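Local coordinates for protein cytolethal distending toxin subunit A (Haemophilus ducreyi, PDB 1SR4) that forms, probably as a heterodimer with CdtC, the lectin-like part of a tripartite genotoxin that is required to deliver CdtB into host cells, at residues A[70-75]-A[83-88]; A[76-81]-A[129-134]; A[94-99]-A[112-117]; A[120-125]-A[138-143]. All coordinates share one frame; numbering follows the deposited sequence.

In the fold
All four contacts lie in the ricin-type beta-trefoil of the toxin subunit. Interaction 1 is the hairpin of strands 69-73 and 82-86, and the loop at its tip supplies 76-81 to interaction 2, centred about 14 Å away. The region 74-85, inferred to mediate binding to target cells, spans parts of both. Interactions 1 and 3, their centres about 10 Å apart, are tied together by Trp99 NE1 to Leu71 O (3.0 Å) and Arg97 NH1 to Asn87 OD1 (2.9 Å). Interactions 2 and 4, centres about 10 Å apart, share the hairpin of strands 120-124 and 127-131 and the Cys120-Cys133 disulfide. Val121 of interaction 4 packs on Trp99 of interaction 3.

Interaction 1. Residues A[70-75]-A[83-88]; sequences LLTVWA and WAYPNI
Trp74 and Tyr85 lay their rings almost parallel, planes 13° apart but slid so far that they barely overlap; the hydroxyl OH of Tyr85 sits over one face of the Trp74 indole, 3.5 Å from NE1. Trp74 CB meets Trp83 CD1 at 3.7 Å, completing an aromatic cluster. Thr72 adds its methyl, CG2 lying 3.9 Å from Tyr85 CD2, while its hydroxyl OG1 donates to the next carbonyl, Val73 O. Beneath these side chains runs an antiparallel beta hairpin of the trefoil: Thr72 and Trp83 exchange two backbone bonds, Thr72 N to Trp83 O at 2.7 Å and Trp83 N to Thr72 O at 3.0 Å, and Leu70 and Tyr85 exchange another two. Leu71 and Ala84 form the non-hydrogen-bonded pair between them, with side chains on the other face of the sheet. Farther out, Phe93 meets Tyr85 edge-to-face, and Tyr173 does the same to Trp83. Asn87, bonded through OD1 to Arg97, reaches with ND2 to Leu26 O of the CdtC chain.

Interaction 2. Residues A[76-81]-A[129-134]; sequences LAKRNW and IHDICS
Arg79 grips strand 127-131 twice. Its backbone N donates to His130 O at 2.7 Å, and its NH1 forms a salt bridge with Asp131 OD2 at 2.9 Å. The carboxylate oxygen lies in the guanidinium plane, whereas the arginine approaches from above the carboxylate plane, the two groups being turned 67° apart. A bend at chi3 (71°) lays the guanidinium alongside Ile129, whose CD1 lies over one face, 3.7 Å above the plane and offset toward its rim; Tyr124 adds a cation-pi contact. The other carboxylate oxygen, Asp131 OD1, takes a weak bond from Ile132 N. Lys78 passes across Asp131 roughly at a right angle and rests its CD on Ile132 CG1, a tight 3.5 Å.

Ala77 to Asn80 form a type II beta turn, fastened by Asn80 ND2 to Ala77 O at 2.8 Å. The buried His130 ring tucks beneath this turn: ND1 is hydrogen-bonded to Thr119 OG1, NE2 has a weak bond to Ala75 O, and Leu76 O approaches the ring edge at CE1 (3.2 Å). Ile129 CG2 packs against Trp81 CE3 at the far end. The hairpin-tip loop, in the region inferred to bind target cells, is pinned by one backbone bond and a salt bridge between exposed Arg79 and buried Asp131, whose carboxylate, with a weak N-H on its other oxygen, would be expected to favour its ionised form.

Interaction 3. Residues A[94-99]-A[112-117]; sequences GNIRNW and FVNQSL
Asn95 stacks its side-chain amide on that of Gln115, the planes 16° apart, with Asn95 CB 3.2 Å from Gln115 OE1. Next, Ile96 rests CG2 on Ser116 CB at 3.8 Å and offers its carbonyl oxygen to Asn114 ND2 (2.8 Å). This donor stands above the carbonyl plane, while the acceptor lies within the Asn114 amide plane. The same asparagine uses its other end locally: OD1 accepts from Leu117 N at 2.9 Å, on a lone pair, which makes an Asx motif where strand 110-114 gives way to a turn. With CG anti to the backbone N (chi1 -164°), the amide of Asn114 can span both jobs, holding the 3-10 turn of residues 95-97 against the start of the turn after the strand.

Segment 94-99 leads into strand 99-103 of the beta-trefoil, which pairs with strand 110-114; Trp99 and Asn114 form a non-hydrogen-bonded pair at that junction. Asn98 bonds Gln115 through both backbone and side chain: Asn98 O receives Gln115 N, and Asn98 ND2 donates to Gln115 OE1 at 2.9 Å, nearly in line with the Gln115 side-chain C=O. Asn98 OD1 accepts from Val199 N. Trp99 closes the segment: Asn114 ND2 lies 3.5 Å above the indole plane, offset toward its rim, ring and amide planes 85° apart. CE3 comes within 4.0 Å of Phe112 CB, and NE1 donates to Leu71 O, linking the start of strand 99-103 to strand 69-73.

Interaction 4. Residues A[120-125]-A[138-143]; sequences CVEAYG and LAQEFE
Val121 CG1 packs against CZ of Phe142 at 3.6 Å, the two side chains crossing at about a right angle. This is the close-packed, apolar part: Leu128 and Ile154 also pack on the phenylalanine, while Ala123 CB reaches the same CZ more loosely, at 4.4 Å. Backbone holds the middle, where Ala123 N donates to Ala139 O at 2.9 Å, and Ala139 CB touches Glu122 CG. The arrangement joins strand 120-124 to the 3-10 turn of residues 138-140 that leads into strand 142-146, a connection between successive hairpins of the ricin-type beta-trefoil.

Next to the Phe142 edge the two backbones no longer meet directly. One water fills in between them, donating to Val121 O at 2.7 Å and Gln140 O at 2.6 Å, and lies in the plane of the ring. The remaining part is polar: Gln140 sends NE2 to Glu122 OE1 (2.9 Å), met on the anti side, 29° out of the carboxylate plane, and also to Ile132 O; Gln140 OE1 takes Ser134 N and lies 3.4 Å from Cys120 CB, beside the disulfide to Cys133.

Interaction 1. Residues A[70-75]-A[83-88]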
loop_
_atom_site.group_PDB
_atom_site.type_symbol
_atom_site.label_atom_id
_atom_site.label_comp_id
_atom_site.label_asym_id
_atom_site.label_seq_id
_atom_site.Cartn_x
_atom_site.Cartn_y
_atom_site.Cartn_z
ATOM N N LEU A 70 5.591 19.818 4.056
ATOM C CA LEU A 70 5.374 19.171 2.759
ATOM C C LEU A 70 6.304 19.738 1.669
ATOM O O LEU A 70 6.440 20.955 1.542
ATOM C CB LEU A 70 3.910 19.388 2.349
ATOM C CG LEU A 70 2.857 19.159 3.443
ATOM C CD1 LEU A 70 1.498 19.757 3.002
ATOM C CD2 LEU A 70 2.741 17.679 3.730
ATOM N N LEU A 71 6.961 18.862 0.904
ATOM C CA LEU A 71 7.830 19.331 -0.169
ATOM C C LEU A 71 6.937 20.144 -1.110
ATOM O O LEU A 71 5.906 19.654 -1.576
ATOM C CB LEU A 71 8.425 18.163 -0.944
ATOM C CG LEU A 71 9.394 18.653 -2.040
ATOM C CD1 LEU A 71 10.676 19.273 -1.396
ATOM C CD2 LEU A 71 9.769 17.486 -2.946
ATOM N N THR A 72 7.335 21.373 -1.408
ATOM C CA THR A 72 6.498 22.203 -2.260
ATOM C C THR A 72 7.230 23.253 -3.089
ATOM O O THR A 72 8.347 23.678 -2.769
ATOM C CB THR A 72 5.468 22.951 -1.391
ATOM O OG1 THR A 72 4.611 23.735 -2.211
ATOM C CG2 THR A 72 6.181 23.862 -0.399
ATOM N N VAL A 73 6.582 23.629 -4.182
ATOM C CA VAL A 73 7.061 24.702 -5.033
ATOM C C VAL A 73 6.781 25.937 -4.176
ATOM O O VAL A 73 5.855 25.924 -3.355
ATOM C CB VAL A 73 6.190 24.807 -6.313
ATOM C CG1 VAL A 73 6.340 26.212 -6.954
ATOM C CG2 VAL A 73 6.566 23.698 -7.291
ATOM N N TRP A 74 7.598 26.977 -4.293
ATOM C CA TRP A 74 7.305 28.207 -3.559
ATOM C C TRP A 74 7.205 29.272 -4.667
ATOM O O TRP A 74 6.106 29.684 -5.021
ATOM C CB TRP A 74 8.394 28.560 -2.540
ATOM C CG TRP A 74 8.062 29.815 -1.809
ATOM C CD1 TRP A 74 6.973 30.039 -1.007
ATOM C CD2 TRP A 74 8.772 31.053 -1.873
ATOM N NE1 TRP A 74 6.961 31.345 -0.572
ATOM C CE2 TRP A 74 8.053 31.991 -1.088
ATOM C CE3 TRP A 74 9.943 31.467 -2.520
ATOM C CZ2 TRP A 74 8.472 33.318 -0.936
ATOM C CZ3 TRP A 74 10.361 32.794 -2.369
ATOM C CH2 TRP A 74 9.626 33.699 -1.583
ATOM N N ALA A 75 8.343 29.682 -5.236
ATOM C CA ALA A 75 8.325 30.652 -6.343
ATOM C C ALA A 75 7.855 29.838 -7.541
ATOM O O ALA A 75 8.430 28.789 -7.860
ATOM C CB ALA A 75 9.734 31.225 -6.596
ATOM N N TRP A 83 10.953 23.955 -1.338
ATOM C CA TRP A 83 11.084 24.085 0.104
ATOM C C TRP A 83 10.081 23.108 0.719
ATOM O O TRP A 83 9.435 22.352 0.003
ATOM C CB TRP A 83 10.699 25.511 0.531
ATOM C CG TRP A 83 11.611 26.552 -0.046
ATOM C CD1 TRP A 83 11.547 27.114 -1.286
ATOM C CD2 TRP A 83 12.794 27.073 0.572
ATOM N NE1 TRP A 83 12.626 27.955 -1.481
ATOM C CE2 TRP A 83 13.404 27.943 -0.355
ATOM C CE3 TRP A 83 13.396 26.883 1.826
ATOM C CZ2 TRP A 83 14.601 28.628 -0.071
ATOM C CZ3 TRP A 83 14.586 27.563 2.110
ATOM C CH2 TRP A 83 15.173 28.421 1.163
ATOM N N ALA A 84 9.960 23.119 2.038
ATOM C CA ALA A 84 8.977 22.274 2.700
ATOM C C ALA A 84 8.239 23.112 3.756
ATOM O O ALA A 84 8.845 23.606 4.716
ATOM C CB ALA A 84 9.638 21.083 3.335
ATOM N N TYR A 85 6.933 23.276 3.541
ATOM C CA TYR A 85 6.052 24.026 4.434
ATOM C C TYR A 85 4.922 23.124 4.885
ATOM O O TYR A 85 4.399 22.342 4.089
ATOM C CB TYR A 85 5.354 25.184 3.700
ATOM C CG TYR A 85 6.151 26.434 3.422
ATOM C CD1 TYR A 85 5.872 27.623 4.109
ATOM C CD2 TYR A 85 7.112 26.464 2.408
ATOM C CE1 TYR A 85 6.524 28.813 3.778
ATOM C CE2 TYR A 85 7.766 27.637 2.077
ATOM C CZ TYR A 85 7.465 28.807 2.761
ATOM O OH TYR A 85 8.097 29.966 2.399
ATOM N N PRO A 86 4.545 23.193 6.167
ATOM C CA PRO A 86 3.431 22.345 6.584
ATOM C C PRO A 86 2.156 23.003 6.029
ATOM O O PRO A 86 2.128 24.205 5.731
ATOM C CB PRO A 86 3.490 22.412 8.110
ATOM C CG PRO A 86 4.065 23.781 8.372
ATOM C CD PRO A 86 5.166 23.869 7.327
ATOM N N ASN A 87 1.100 22.217 5.885
ATOM C CA ASN A 87 -0.163 22.756 5.394
ATOM C C ASN A 87 -0.613 23.983 6.215
ATOM O O ASN A 87 -1.073 24.995 5.667
ATOM C CB ASN A 87 -1.272 21.705 5.501
ATOM C CG ASN A 87 -2.658 22.319 5.296
ATOM O OD1 ASN A 87 -2.989 22.733 4.185
ATOM N ND2 ASN A 87 -3.461 22.408 6.369
ATOM N N ILE A 88 -0.461 23.898 7.534
ATOM C CA ILE A 88 -0.943 24.973 8.392
ATOM C C ILE A 88 -0.291 26.319 8.124
ATOM O O ILE A 88 -0.889 27.345 8.431
ATOM C CB ILE A 88 -0.829 24.592 9.896
ATOM C CG1 ILE A 88 -1.684 25.528 10.753
ATOM C CG2 ILE A 88 0.630 24.624 10.347
ATOM C CD1 ILE A 88 -3.139 25.374 10.553
#

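Interaction 2. Residues A[76-81]-A[129-134]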
loop_
_atom_site.group_PDB
_atom_site.type_symbol
_atom_site.label_atom_id
_atom_site.label_comp_id
_atom_site.label_asym_id
_atom_site.label_seq_id
_atom_site.Cartn_x
_atom_site.Cartn_y
_atom_site.Cartn_z
ATOM N N LEU A 76 6.812 30.318 -8.200
ATOM C CA LEU A 76 6.208 29.605 -9.321
ATOM C C LEU A 76 7.004 29.436 -10.608
ATOM O O LEU A 76 6.803 28.456 -11.320
ATOM C CB LEU A 76 4.855 30.240 -9.667
ATOM C CG LEU A 76 3.806 30.345 -8.553
ATOM C CD1 LEU A 76 2.533 31.003 -9.114
ATOM C CD2 LEU A 76 3.485 28.959 -8.002
ATOM N N ALA A 77 7.891 30.372 -10.926
ATOM C CA ALA A 77 8.654 30.253 -12.165
ATOM C C ALA A 77 9.529 29.000 -12.145
ATOM O O ALA A 77 10.038 28.607 -11.090
ATOM C CB ALA A 77 9.524 31.498 -12.371
ATOM N N LYS A 78 9.699 28.384 -13.314
ATOM C CA LYS A 78 10.518 27.184 -13.441
ATOM C C LYS A 78 11.946 27.400 -12.951
ATOM O O LYS A 78 12.477 28.501 -13.022
ATOM C CB LYS A 78 10.542 26.724 -14.903
ATOM C CG LYS A 78 9.201 26.221 -15.409
ATOM C CD LYS A 78 9.315 25.750 -16.850
ATOM C CE LYS A 78 9.128 26.889 -17.831
ATOM N NZ LYS A 78 7.686 27.292 -17.882
ATOM N N ARG A 79 12.543 26.331 -12.439
ATOM C CA ARG A 79 13.912 26.315 -11.932
ATOM C C ARG A 79 14.155 26.967 -10.579
ATOM O O ARG A 79 15.296 27.092 -10.140
ATOM C CB ARG A 79 14.901 26.859 -12.984
ATOM C CG ARG A 79 14.963 25.961 -14.233
ATOM C CD ARG A 79 16.175 26.223 -15.133
ATOM N NE ARG A 79 17.440 25.773 -14.547
ATOM C CZ ARG A 79 17.846 24.502 -14.488
ATOM N NH1 ARG A 79 17.097 23.520 -14.978
ATOM N NH2 ARG A 79 19.015 24.208 -13.937
ATOM N N ASN A 80 13.085 27.352 -9.895
ATOM C CA ASN A 80 13.236 27.923 -8.564
ATOM C C ASN A 80 13.322 26.771 -7.570
ATOM O O ASN A 80 12.849 25.664 -7.850
ATOM C CB ASN A 80 12.045 28.814 -8.233
ATOM C CG ASN A 80 12.231 30.222 -8.728
ATOM O OD1 ASN A 80 13.049 30.965 -8.192
ATOM N ND2 ASN A 80 11.482 30.595 -9.759
ATOM N N TRP A 81 13.928 27.038 -6.422
ATOM C CA TRP A 81 14.103 26.040 -5.387
ATOM C C TRP A 81 12.790 25.594 -4.752
ATOM O O TRP A 81 11.841 26.365 -4.621
ATOM C CB TRP A 81 14.980 26.561 -4.237
ATOM C CG TRP A 81 16.382 26.956 -4.562
ATOM C CD1 TRP A 81 16.913 28.219 -4.496
ATOM C CD2 TRP A 81 17.464 26.084 -4.922
ATOM N NE1 TRP A 81 18.259 28.182 -4.788
ATOM C CE2 TRP A 81 18.624 26.887 -5.051
ATOM C CE3 TRP A 81 17.568 24.705 -5.147
ATOM C CZ2 TRP A 81 19.877 26.352 -5.391
ATOM C CZ3 TRP A 81 18.812 24.173 -5.487
ATOM C CH2 TRP A 81 19.952 25.001 -5.604
ATOM N N ILE A 129 14.734 21.636 -7.433
ATOM C CA ILE A 129 14.021 22.717 -8.111
ATOM C C ILE A 129 12.907 21.996 -8.845
ATOM O O ILE A 129 12.755 20.790 -8.686
ATOM C CB ILE A 129 14.911 23.437 -9.160
ATOM C CG1 ILE A 129 15.319 22.453 -10.264
ATOM C CG2 ILE A 129 16.122 24.071 -8.474
ATOM C CD1 ILE A 129 16.122 23.089 -11.410
ATOM N N HIS A 130 12.107 22.727 -9.613
ATOM C CA HIS A 130 11.081 22.106 -10.437
ATOM C C HIS A 130 11.335 22.668 -11.836
ATOM O O HIS A 130 11.713 23.836 -11.979
ATOM C CB HIS A 130 9.654 22.422 -9.930
ATOM C CG HIS A 130 9.253 23.862 -10.043
ATOM N ND1 HIS A 130 8.338 24.309 -10.970
ATOM C CD2 HIS A 130 9.609 24.946 -9.313
ATOM C CE1 HIS A 130 8.144 25.606 -10.808
ATOM N NE2 HIS A 130 8.905 26.017 -9.809
ATOM N N ASP A 131 11.186 21.835 -12.862
ATOM C CA ASP A 131 11.411 22.273 -14.241
ATOM C C ASP A 131 10.627 21.386 -15.191
ATOM O O ASP A 131 10.015 20.384 -14.777
ATOM C CB ASP A 131 12.907 22.215 -14.596
ATOM C CG ASP A 131 13.280 23.127 -15.782
ATOM O OD1 ASP A 131 12.421 23.874 -16.291
ATOM O OD2 ASP A 131 14.453 23.104 -16.192
ATOM N N ILE A 132 10.647 21.758 -16.467
ATOM C CA ILE A 132 9.939 21.012 -17.490
ATOM C C ILE A 132 10.292 19.534 -17.402
ATOM O O ILE A 132 11.455 19.159 -17.311
ATOM C CB ILE A 132 10.278 21.580 -18.890
ATOM C CG1 ILE A 132 9.765 23.025 -18.972
ATOM C CG2 ILE A 132 9.614 20.747 -19.989
ATOM C CD1 ILE A 132 10.589 23.923 -19.861
ATOM N N CYS A 133 9.265 18.700 -17.421
ATOM C CA CYS A 133 9.445 17.262 -17.327
ATOM C C CYS A 133 10.045 16.630 -18.574
ATOM O O CYS A 133 9.709 16.997 -19.701
ATOM C CB CYS A 133 8.101 16.593 -17.045
ATOM S SG CYS A 133 7.317 17.043 -15.459
ATOM N N SER A 134 10.938 15.675 -18.361
ATOM C CA SER A 134 11.533 14.956 -19.462
ATOM C C SER A 134 11.987 13.616 -18.949
ATOM O O SER A 134 12.831 13.554 -18.066
ATOM C CB SER A 134 12.725 15.697 -20.042
ATOM O OG SER A 134 13.321 14.875 -21.030
#

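Interaction 3. Residues A[94-99]-A[112-117]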
loop_
_atom_site.group_PDB
_atom_site.type_symbol
_atom_site.label_atom_id
_atom_site.label_comp_id
_atom_site.label_asym_id
_atom_site.label_seq_id
_atom_site.Cartn_x
_atom_site.Cartn_y
_atom_site.Cartn_z
ATOM N N GLY A 94 -2.154 26.354 -2.201
ATOM C CA GLY A 94 -2.990 25.578 -3.095
ATOM C C GLY A 94 -2.315 24.296 -3.577
ATOM O O GLY A 94 -1.423 23.737 -2.916
ATOM N N ASN A 95 -2.721 23.836 -4.750
ATOM C CA ASN A 95 -2.221 22.579 -5.298
ATOM C C ASN A 95 -0.756 22.503 -5.775
ATOM O O ASN A 95 -0.340 21.462 -6.319
ATOM C CB ASN A 95 -3.175 22.106 -6.413
ATOM C CG ASN A 95 -4.611 21.913 -5.919
ATOM O OD1 ASN A 95 -4.875 21.884 -4.711
ATOM N ND2 ASN A 95 -5.549 21.764 -6.860
ATOM N N ILE A 96 0.031 23.566 -5.582
ATOM C CA ILE A 96 1.439 23.502 -5.975
ATOM C C ILE A 96 2.170 22.628 -4.936
ATOM O O ILE A 96 3.360 22.309 -5.086
ATOM C CB ILE A 96 2.116 24.892 -5.994
ATOM C CG1 ILE A 96 2.176 25.475 -4.576
ATOM C CG2 ILE A 96 1.370 25.822 -6.948
ATOM C CD1 ILE A 96 2.983 26.782 -4.473
ATOM N N ARG A 97 1.435 22.244 -3.890
ATOM C CA ARG A 97 1.975 21.403 -2.809
ATOM C C ARG A 97 1.783 19.900 -3.044
ATOM O O ARG A 97 2.349 19.078 -2.319
ATOM C CB ARG A 97 1.311 21.789 -1.490
ATOM C CG ARG A 97 1.642 23.210 -1.034
ATOM C CD ARG A 97 0.801 23.589 0.181
ATOM N NE ARG A 97 -0.621 23.556 -0.145
ATOM C CZ ARG A 97 -1.587 23.596 0.766
ATOM N NH1 ARG A 97 -1.286 23.683 2.063
ATOM N NH2 ARG A 97 -2.856 23.514 0.387
ATOM N N ASN A 98 0.994 19.551 -4.058
ATOM C CA ASN A 98 0.694 18.160 -4.389
ATOM C C ASN A 98 1.440 17.676 -5.614
ATOM O O ASN A 98 1.638 18.422 -6.561
ATOM C CB ASN A 98 -0.820 17.967 -4.625
ATOM C CG ASN A 98 -1.642 18.329 -3.413
ATOM O OD1 ASN A 98 -1.306 17.945 -2.293
ATOM N ND2 ASN A 98 -2.728 19.070 -3.623
ATOM N N TRP A 99 1.811 16.399 -5.593
ATOM C CA TRP A 99 2.552 15.802 -6.683
ATOM C C TRP A 99 1.963 14.466 -7.088
ATOM O O TRP A 99 1.331 13.777 -6.280
ATOM C CB TRP A 99 4.005 15.557 -6.262
ATOM C CG TRP A 99 4.698 16.764 -5.694
ATOM C CD1 TRP A 99 4.675 17.191 -4.396
ATOM C CD2 TRP A 99 5.514 17.692 -6.414
ATOM N NE1 TRP A 99 5.434 18.336 -4.263
ATOM C CE2 TRP A 99 5.964 18.660 -5.486
ATOM C CE3 TRP A 99 5.912 17.796 -7.757
ATOM C CZ2 TRP A 99 6.798 19.724 -5.853
ATOM C CZ3 TRP A 99 6.746 18.858 -8.126
ATOM C CH2 TRP A 99 7.179 19.806 -7.172
ATOM N N PHE A 112 8.353 12.999 -9.908
ATOM C CA PHE A 112 7.235 13.708 -9.292
ATOM C C PHE A 112 6.765 14.890 -10.133
ATOM O O PHE A 112 7.522 15.828 -10.379
ATOM C CB PHE A 112 7.652 14.192 -7.904
ATOM C CG PHE A 112 8.025 13.076 -6.963
ATOM C CD1 PHE A 112 7.068 12.503 -6.132
ATOM C CD2 PHE A 112 9.327 12.573 -6.943
ATOM C CE1 PHE A 112 7.402 11.444 -5.295
ATOM C CE2 PHE A 112 9.675 11.510 -6.105
ATOM C CZ PHE A 112 8.711 10.944 -5.280
ATOM N N VAL A 113 5.506 14.838 -10.547
ATOM C CA VAL A 113 4.902 15.874 -11.381
ATOM C C VAL A 113 3.973 16.766 -10.550
ATOM O O VAL A 113 3.048 16.280 -9.903
ATOM C CB VAL A 113 4.107 15.215 -12.518
ATOM C CG1 VAL A 113 3.682 16.274 -13.567
ATOM C CG2 VAL A 113 4.974 14.119 -13.162
ATOM N N ASN A 114 4.205 18.071 -10.578
ATOM C CA ASN A 114 3.377 18.988 -9.794
ATOM C C ASN A 114 1.929 19.005 -10.267
ATOM O O ASN A 114 1.668 19.099 -11.465
ATOM C CB ASN A 114 3.955 20.400 -9.851
ATOM C CG ASN A 114 3.386 21.297 -8.768
ATOM O OD1 ASN A 114 2.454 22.074 -9.002
ATOM N ND2 ASN A 114 3.935 21.178 -7.565
ATOM N N GLN A 115 0.990 18.928 -9.325
ATOM C CA GLN A 115 -0.423 18.916 -9.682
ATOM C C GLN A 115 -0.863 20.176 -10.390
ATOM O O GLN A 115 -1.597 20.117 -11.363
ATOM C CB GLN A 115 -1.323 18.747 -8.446
ATOM C CG GLN A 115 -2.798 18.850 -8.795
ATOM C CD GLN A 115 -3.716 18.575 -7.625
ATOM O OE1 GLN A 115 -3.376 18.866 -6.469
ATOM N NE2 GLN A 115 -4.897 18.032 -7.914
ATOM N N SER A 116 -0.429 21.313 -9.868
ATOM C CA SER A 116 -0.821 22.601 -10.413
ATOM C C SER A 116 -0.033 23.062 -11.619
ATOM O O SER A 116 -0.614 23.492 -12.611
ATOM C CB SER A 116 -0.714 23.676 -9.325
ATOM O OG SER A 116 -0.992 24.961 -9.858
ATOM N N LEU A 117 1.289 22.956 -11.536
ATOM C CA LEU A 117 2.154 23.450 -12.600
ATOM C C LEU A 117 2.605 22.461 -13.669
ATOM O O LEU A 117 3.070 22.873 -14.724
ATOM C CB LEU A 117 3.374 24.120 -11.972
ATOM C CG LEU A 117 3.048 25.222 -10.954
ATOM C CD1 LEU A 117 4.349 25.714 -10.309
ATOM C CD2 LEU A 117 2.330 26.390 -11.637
#

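Interaction 4. Residues A[120-125]-A[138-143]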
loop_
_atom_site.group_PDB
_atom_site.type_symbol
_atom_site.label_atom_id
_atom_site.label_comp_id
_atom_site.label_asym_id
_atom_site.label_seq_id
_atom_site.Cartn_x
_atom_site.Cartn_y
_atom_site.Cartn_z
ATOM N N CYS A 120 8.352 19.068 -13.063
ATOM C CA CYS A 120 8.914 17.931 -12.331
ATOM C C CYS A 120 9.976 18.300 -11.315
ATOM O O CYS A 120 10.741 19.260 -11.524
ATOM C CB CYS A 120 9.518 16.930 -13.322
ATOM S SG CYS A 120 8.266 15.860 -14.083
ATOM N N VAL A 121 10.025 17.528 -10.224
ATOM C CA VAL A 121 11.018 17.736 -9.177
ATOM C C VAL A 121 12.330 17.375 -9.847
ATOM O O VAL A 121 12.399 16.373 -10.567
ATOM C CB VAL A 121 10.803 16.792 -7.960
ATOM C CG1 VAL A 121 12.047 16.797 -7.078
ATOM C CG2 VAL A 121 9.557 17.247 -7.130
ATOM N N GLU A 122 13.368 18.176 -9.615
ATOM C CA GLU A 122 14.674 17.923 -10.238
ATOM C C GLU A 122 15.846 18.228 -9.293
ATOM O O GLU A 122 15.889 19.292 -8.671
ATOM C CB GLU A 122 14.813 18.787 -11.497
ATOM C CG GLU A 122 16.047 18.450 -12.326
ATOM C CD GLU A 122 16.121 19.218 -13.629
ATOM O OE1 GLU A 122 15.075 19.383 -14.305
ATOM O OE2 GLU A 122 17.246 19.644 -13.989
ATOM N N ALA A 123 16.790 17.296 -9.177
ATOM C CA ALA A 123 17.953 17.512 -8.329
ATOM C C ALA A 123 18.828 18.531 -9.053
ATOM O O ALA A 123 19.118 18.375 -10.248
ATOM C CB ALA A 123 18.730 16.208 -8.136
ATOM N N TYR A 124 19.248 19.564 -8.329
ATOM C CA TYR A 124 20.090 20.617 -8.896
ATOM C C TYR A 124 20.969 21.228 -7.805
ATOM O O TYR A 124 20.465 21.637 -6.747
ATOM C CB TYR A 124 19.229 21.709 -9.528
ATOM C CG TYR A 124 20.050 22.908 -9.932
ATOM C CD1 TYR A 124 20.826 22.881 -11.091
ATOM C CD2 TYR A 124 20.143 24.020 -9.098
ATOM C CE1 TYR A 124 21.685 23.929 -11.403
ATOM C CE2 TYR A 124 20.990 25.075 -9.394
ATOM C CZ TYR A 124 21.765 25.022 -10.549
ATOM O OH TYR A 124 22.634 26.046 -10.842
ATOM N N GLY A 125 22.281 21.293 -8.055
ATOM C CA GLY A 125 23.186 21.845 -7.062
ATOM C C GLY A 125 23.008 21.102 -5.744
ATOM O O GLY A 125 23.024 19.868 -5.727
ATOM N N LEU A 138 17.919 12.267 -16.074
ATOM C CA LEU A 138 18.191 11.450 -14.899
ATOM C C LEU A 138 18.005 12.247 -13.602
ATOM O O LEU A 138 17.598 11.691 -12.579
ATOM C CB LEU A 138 19.620 10.894 -14.965
ATOM C CG LEU A 138 19.927 9.701 -14.056
ATOM C CD1 LEU A 138 19.018 8.527 -14.451
ATOM C CD2 LEU A 138 21.404 9.297 -14.181
ATOM N N ALA A 139 18.297 13.548 -13.643
ATOM C CA ALA A 139 18.148 14.397 -12.450
ATOM C C ALA A 139 16.702 14.483 -11.938
ATOM O O ALA A 139 16.463 14.942 -10.817
ATOM C CB ALA A 139 18.690 15.812 -12.723
ATOM N N GLN A 140 15.740 14.072 -12.756
ATOM C CA GLN A 140 14.341 14.088 -12.327
ATOM C C GLN A 140 13.885 12.701 -11.848
ATOM O O GLN A 140 12.704 12.497 -11.534
ATOM C CB GLN A 140 13.435 14.574 -13.464
ATOM C CG GLN A 140 13.641 16.052 -13.794
ATOM C CD GLN A 140 12.746 16.543 -14.907
ATOM O OE1 GLN A 140 11.945 15.791 -15.472
ATOM N NE2 GLN A 140 12.867 17.818 -15.222
ATOM N N GLU A 141 14.827 11.760 -11.772
ATOM C CA GLU A 141 14.524 10.409 -11.320
ATOM C C GLU A 141 15.059 10.196 -9.918
ATOM O O GLU A 141 16.186 10.592 -9.607
ATOM C CB GLU A 141 15.133 9.376 -12.269
ATOM C CG GLU A 141 14.450 9.289 -13.635
ATOM C CD GLU A 141 14.809 8.002 -14.364
ATOM O OE1 GLU A 141 14.142 6.972 -14.143
ATOM O OE2 GLU A 141 15.782 8.016 -15.143
ATOM N N PHE A 142 14.246 9.566 -9.073
ATOM C CA PHE A 142 14.610 9.319 -7.686
ATOM C C PHE A 142 14.354 7.877 -7.258
ATOM O O PHE A 142 13.413 7.230 -7.713
ATOM C CB PHE A 142 13.815 10.259 -6.759
ATOM C CG PHE A 142 14.100 11.719 -6.985
ATOM C CD1 PHE A 142 15.077 12.375 -6.240
ATOM C CD2 PHE A 142 13.427 12.426 -7.971
ATOM C CE1 PHE A 142 15.383 13.712 -6.472
ATOM C CE2 PHE A 142 13.730 13.765 -8.215
ATOM C CZ PHE A 142 14.718 14.410 -7.456
ATOM N N GLU A 143 15.225 7.374 -6.397
ATOM C CA GLU A 143 15.069 6.034 -5.856
ATOM C C GLU A 143 14.592 6.235 -4.422
ATOM O O GLU A 143 15.223 6.956 -3.655
ATOM C CB GLU A 143 16.406 5.271 -5.844
ATOM C CG GLU A 143 16.285 3.912 -5.134
ATOM C CD GLU A 143 17.502 2.992 -5.295
ATOM O OE1 GLU A 143 18.646 3.430 -5.032
ATOM O OE2 GLU A 143 17.295 1.813 -5.669
HETATM O O HOH W 1 10.861 14.141 -10.631
#